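Local structure of NAD(P)-dependent oxidoreductase (Pseudomonas putida, 7A3W) at residues 57-65 with 85-94. The protein probably uses NADPH to reduce imines, and acts as a multifunctional biocatalyst for conjugate reduction and reductive amination. Sequence-based numbering, arbitrary orientation. Where two conformers were deposited one is given.
Sequences EASEAINAS and LDPLLNMSGK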
ATOM      1  N   GLU B  57     -16.979 -26.048  28.313  1.00 26.80           N
ATOM      2  CA  GLU B  57     -16.471 -24.895  29.093  1.00 28.49           C
ATOM      3  C   GLU B  57     -15.075 -24.507  28.593  1.00 25.85           C
ATOM      4  O   GLU B  57     -14.288 -25.426  28.204  1.00 22.34           O
ATOM      5  CB  GLU B  57     -16.350 -25.313  30.550  1.00 31.34           C
ATOM      6  CG  GLU B  57     -17.625 -25.799  31.158  1.00 35.36           C
ATOM      7  CD  GLU B  57     -18.330 -24.586  31.702  1.00 43.90           C
ATOM      8  OE1 GLU B  57     -18.664 -23.687  30.904  1.00 45.95           O
ATOM      9  OE2 GLU B  57     -18.441 -24.501  32.933  1.00 55.84           O
ATOM     10  N   ALA B  58     -14.736 -23.221  28.678  1.00 24.10           N
ATOM     11  CA  ALA B  58     -13.364 -22.757  28.340  1.00 23.78           C
ATOM     12  C   ALA B  58     -12.331 -23.514  29.201  1.00 22.36           C
ATOM     13  O   ALA B  58     -11.288 -23.969  28.642  1.00 20.96           O
ATOM     14  CB  ALA B  58     -13.289 -21.254  28.443  1.00 24.27           C
ATOM     15  N   SER B  59     -12.636 -23.738  30.480  0.50 23.44           N
ATOM     16  CA  SER B  59     -11.781 -24.484  31.447  0.50 22.59           C
ATOM     17  C   SER B  59     -11.405 -25.857  30.884  0.50 22.10           C
ATOM     18  O   SER B  59     -10.225 -26.226  30.990  0.50 20.99           O
ATOM     19  CB  SER B  59     -12.448 -24.649  32.786  0.50 24.43           C
ATOM     20  OG  SER B  59     -13.067 -23.444  33.199  0.50 25.84           O
ATOM     21  N   GLU B  60     -12.377 -26.601  30.348  1.00 22.03           N
ATOM     22  CA  GLU B  60     -12.148 -27.980  29.821  1.00 22.87           C
ATOM     23  C   GLU B  60     -11.269 -27.910  28.562  1.00 21.81           C
ATOM     24  O   GLU B  60     -10.415 -28.820  28.349  1.00 22.45           O
ATOM     25  CB  GLU B  60     -13.485 -28.671  29.532  1.00 26.49           C
ATOM     26  CG  GLU B  60     -14.329 -28.916  30.781  1.00 31.42           C
ATOM     27  CD  GLU B  60     -15.814 -29.170  30.541  1.00 37.67           C
ATOM     28  OE1 GLU B  60     -16.258 -29.084  29.365  1.00 43.75           O
ATOM     29  OE2 GLU B  60     -16.532 -29.460  31.527  1.00 36.35           O
ATOM     30  N   ALA B  61     -11.459 -26.891  27.724  1.00 20.81           N
ATOM     31  CA  ALA B  61     -10.625 -26.708  26.519  1.00 21.23           C
ATOM     32  C   ALA B  61      -9.174 -26.477  26.971  1.00 20.04           C
ATOM     33  O   ALA B  61      -8.234 -27.075  26.400  1.00 18.18           O
ATOM     34  CB  ALA B  61     -11.165 -25.589  25.641  1.00 19.54           C
ATOM     35  N   ILE B  62      -8.982 -25.640  27.985  1.00 19.94           N
ATOM     36  CA  ILE B  62      -7.620 -25.364  28.545  1.00 20.39           C
ATOM     37  C   ILE B  62      -7.025 -26.660  29.102  1.00 21.69           C
ATOM     38  O   ILE B  62      -5.838 -26.962  28.791  1.00 22.26           O
ATOM     39  CB  ILE B  62      -7.693 -24.231  29.584  1.00 20.61           C
ATOM     40  CG1 ILE B  62      -8.041 -22.913  28.891  1.00 21.06           C
ATOM     41  CG2 ILE B  62      -6.404 -24.170  30.389  1.00 20.77           C
ATOM     42  CD1 ILE B  62      -8.550 -21.801  29.793  1.00 23.77           C
ATOM     43  N   ASN B  63      -7.827 -27.445  29.831  1.00 23.04           N
ATOM     44  CA  ASN B  63      -7.351 -28.690  30.491  1.00 24.86           C
ATOM     45  C   ASN B  63      -6.941 -29.726  29.447  1.00 22.94           C
ATOM     46  O   ASN B  63      -6.003 -30.531  29.727  1.00 23.77           O
ATOM     47  CB  ASN B  63      -8.394 -29.200  31.478  1.00 25.86           C
ATOM     48  CG  ASN B  63      -8.413 -28.362  32.736  1.00 30.99           C
ATOM     49  OD1 ASN B  63      -7.399 -27.762  33.095  1.00 32.62           O
ATOM     50  ND2 ASN B  63      -9.545 -28.338  33.423  1.00 30.80           N
ATOM     51  N   ALA B  64      -7.520 -29.670  28.248  1.00 22.26           N
ATOM     52  CA  ALA B  64      -7.414 -30.762  27.253  1.00 21.59           C
ATOM     53  C   ALA B  64      -6.034 -30.785  26.581  1.00 21.90           C
ATOM     54  O   ALA B  64      -5.660 -31.835  26.039  1.00 21.47           O
ATOM     55  CB  ALA B  64      -8.510 -30.594  26.233  1.00 23.80           C
ATOM     56  N   SER B  65      -5.308 -29.665  26.548  1.00 21.66           N
ATOM     57  CA  SER B  65      -4.105 -29.508  25.687  1.00 20.54           C
ATOM     58  C   SER B  65      -2.998 -28.749  26.421  1.00 20.75           C
ATOM     59  O   SER B  65      -3.308 -27.953  27.332  1.00 20.07           O
ATOM     60  CB  SER B  65      -4.469 -28.813  24.383  1.00 19.67           C
ATOM     61  OG  SER B  65      -5.581 -29.433  23.777  1.00 18.94           O
ATOM     62  N   LEU B  85     -12.655 -18.571  35.216  1.00 26.42           N
ATOM     63  CA  LEU B  85     -11.899 -19.794  35.596  1.00 28.63           C
ATOM     64  C   LEU B  85     -11.833 -19.870  37.119  1.00 25.68           C
ATOM     65  O   LEU B  85     -11.737 -18.822  37.774  1.00 24.97           O
ATOM     66  CB  LEU B  85     -10.459 -19.699  35.071  1.00 30.43           C
ATOM     67  CG  LEU B  85     -10.122 -20.405  33.768  1.00 35.34           C
ATOM     68  CD1 LEU B  85     -11.266 -20.394  32.781  1.00 35.61           C
ATOM     69  CD2 LEU B  85      -8.878 -19.779  33.165  1.00 36.66           C
ATOM     70  N   ASP B  86     -11.748 -21.069  37.671  1.00 24.03           N
ATOM     71  CA  ASP B  86     -11.166 -21.270  39.026  1.00 23.91           C
ATOM     72  C   ASP B  86      -9.802 -20.577  39.092  1.00 24.83           C
ATOM     73  O   ASP B  86      -8.906 -20.925  38.312  1.00 23.36           O
ATOM     74  CB  ASP B  86     -11.053 -22.768  39.287  1.00 23.14           C
ATOM     75  CG  ASP B  86     -10.475 -23.179  40.624  1.00 22.93           C
ATOM     76  OD1 ASP B  86      -9.985 -22.293  41.381  1.00 23.61           O
ATOM     77  OD2 ASP B  86     -10.464 -24.397  40.847  1.00 22.80           O
ATOM     78  N   PRO B  87      -9.558 -19.660  40.064  1.00 24.87           N
ATOM     79  CA  PRO B  87      -8.278 -18.956  40.149  1.00 25.29           C
ATOM     80  C   PRO B  87      -7.092 -19.917  40.325  1.00 25.26           C
ATOM     81  O   PRO B  87      -5.993 -19.542  39.985  1.00 23.00           O
ATOM     82  CB  PRO B  87      -8.413 -18.045  41.374  1.00 27.35           C
ATOM     83  CG  PRO B  87      -9.903 -17.899  41.540  1.00 27.12           C
ATOM     84  CD  PRO B  87     -10.468 -19.250  41.147  1.00 27.73           C
ATOM     85  N   LEU B  88      -7.351 -21.119  40.845  1.00 25.44           N
ATOM     86  CA  LEU B  88      -6.314 -22.134  41.118  1.00 25.76           C
ATOM     87  C   LEU B  88      -6.204 -23.106  39.948  1.00 23.61           C
ATOM     88  O   LEU B  88      -5.529 -24.119  40.127  1.00 25.33           O
ATOM     89  CB  LEU B  88      -6.678 -22.870  42.415  1.00 28.28           C
ATOM     90  CG  LEU B  88      -6.778 -22.008  43.680  1.00 31.08           C
ATOM     91  CD1 LEU B  88      -7.073 -22.882  44.890  1.00 31.71           C
ATOM     92  CD2 LEU B  88      -5.523 -21.159  43.921  1.00 33.22           C
ATOM     93  N   LEU B  89      -6.882 -22.886  38.822  1.00 23.45           N
ATOM     94  CA  LEU B  89      -6.747 -23.822  37.680  1.00 23.41           C
ATOM     95  C   LEU B  89      -5.256 -23.901  37.357  1.00 23.28           C
ATOM     96  O   LEU B  89      -4.603 -22.855  37.252  1.00 22.42           O
ATOM     97  CB  LEU B  89      -7.575 -23.338  36.490  1.00 24.26           C
ATOM     98  CG  LEU B  89      -7.767 -24.370  35.380  1.00 26.45           C
ATOM     99  CD1 LEU B  89      -8.979 -24.036  34.528  1.00 25.50           C
ATOM    100  CD2 LEU B  89      -6.533 -24.475  34.514  1.00 29.73           C
ATOM    101  N   ASN B  90      -4.701 -25.099  37.267  1.00 24.07           N
ATOM    102  CA  ASN B  90      -3.239 -25.258  37.105  1.00 25.47           C
ATOM    103  C   ASN B  90      -2.891 -25.274  35.625  1.00 22.75           C
ATOM    104  O   ASN B  90      -3.288 -26.233  34.951  1.00 23.70           O
ATOM    105  CB  ASN B  90      -2.706 -26.523  37.766  1.00 28.01           C
ATOM    106  CG  ASN B  90      -1.195 -26.545  37.813  1.00 30.98           C
ATOM    107  OD1 ASN B  90      -0.533 -25.628  37.335  1.00 29.13           O
ATOM    108  ND2 ASN B  90      -0.640 -27.611  38.359  1.00 37.02           N
ATOM    109  N   MET B  91      -2.166 -24.255  35.137  1.00 20.26           N
ATOM    110  CA  MET B  91      -1.792 -24.187  33.697  1.00 21.08           C
ATOM    111  C   MET B  91      -0.322 -24.569  33.512  1.00 20.90           C
ATOM    112  O   MET B  91       0.227 -24.328  32.414  1.00 19.30           O
ATOM    113  CB  MET B  91      -2.049 -22.792  33.134  1.00 21.81           C
ATOM    114  CG  MET B  91      -3.515 -22.404  33.192  1.00 21.94           C
ATOM    115  SD  MET B  91      -3.815 -20.943  32.207  1.00 24.54           S
ATOM    116  CE  MET B  91      -5.469 -20.510  32.734  1.00 21.75           C
ATOM    117  N   SER B  92       0.317 -25.114  34.557  0.50 20.42           N
ATOM    118  CA  SER B  92       1.703 -25.638  34.473  0.50 21.77           C
ATOM    119  C   SER B  92       1.861 -26.461  33.189  0.50 21.82           C
ATOM    120  O   SER B  92       1.011 -27.333  32.931  0.50 22.58           O
ATOM    121  CB  SER B  92       2.067 -26.449  35.700  0.50 22.49           C
ATOM    122  OG  SER B  92       3.212 -27.249  35.451  0.50 23.40           O
ATOM    123  N   GLY B  93       2.905 -26.173  32.407  1.00 21.66           N
ATOM    124  CA  GLY B  93       3.258 -26.933  31.198  1.00 21.31           C
ATOM    125  C   GLY B  93       2.442 -26.499  29.986  1.00 20.99           C
ATOM    126  O   GLY B  93       2.636 -27.077  28.906  1.00 19.73           O
ATOM    127  N   LYS B  94       1.531 -25.539  30.138  1.00 19.49           N
ATOM    128  CA  LYS B  94       0.607 -25.137  29.048  1.00 17.82           C
ATOM    129  C   LYS B  94       1.037 -23.784  28.481  1.00 17.66           C
ATOM    130  O   LYS B  94       1.337 -22.855  29.271  1.00 20.83           O
ATOM    131  CB  LYS B  94      -0.840 -25.038  29.528  1.00 17.72           C
ATOM    132  CG  LYS B  94      -1.465 -26.299  30.092  1.00 18.17           C
ATOM    133  CD  LYS B  94      -2.927 -26.086  30.456  1.00 17.87           C
ATOM    134  CE  LYS B  94      -3.608 -27.264  31.105  1.00 18.72           C
ATOM    135  NZ  LYS B  94      -3.546 -28.487  30.264  1.00 18.99           N
TER
HETATM  136  O   HOH W   1     -12.340 -23.406  36.321  1.00 33.61           O
HETATM  137  O   HOH W   2      -5.008 -28.200  34.806  1.00 35.37           O
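The ammonium group of K94 is gripped by three backbone carbonyls at the C-terminal end of helix 58-64. NZ donates to S65 O at 3.0 Å, to N63 O at 3.2 Å and, weakly, to I62 O. It meets the S65 and N63 carbonyls from above their planes, with a C=O...N angle of only 101° at N63. K94 reaches them extended as far as CE, then bends at chi4 (-57°), which turns NZ in among the oxygens. The positive charge sits where the negative end of the helix dipole would probably favour it. With an alanine in place of K94, the carbonyls of I62, N63 and S65 would probably lose their shared donor, and one side of I62 would be uncovered. The aliphatic part of K94 crosses I62 at about a right angle, CD lying 4.0 Å from I62 CG2. The branches of I62 divide the loop between them: CG2, anti to the backbone N, faces K94, L89 CD2 and, more loosely, M91 CG, while CD1 meets L85 CD2 tip to tip at 3.9 Å. L89 spreads its methyls over the helix, CD1 against S59 CB and CD2 3.7 Å from N63 OD1; L89 and N63 approach from opposite directions. Two waters also link the segments: in one conformer of S59, the first lies between S59 OG and D86 N, accepting from the latter, and the other donates to both N63 OD1 (3.0 Å) and N90 O. Asx turns at D86 and N90 and a type II turn over M91-K94 shape the loop, which H117 also touches. On another side of the helix, A58, A61 and A64 pack on strands 10-14 and 33-37. The arrangement belongs to the Rossmann-type NADPH-binding domain, joining a helix that leads into strand 67-70 to the loop that leads into its parallel neighbour, strand 95-98.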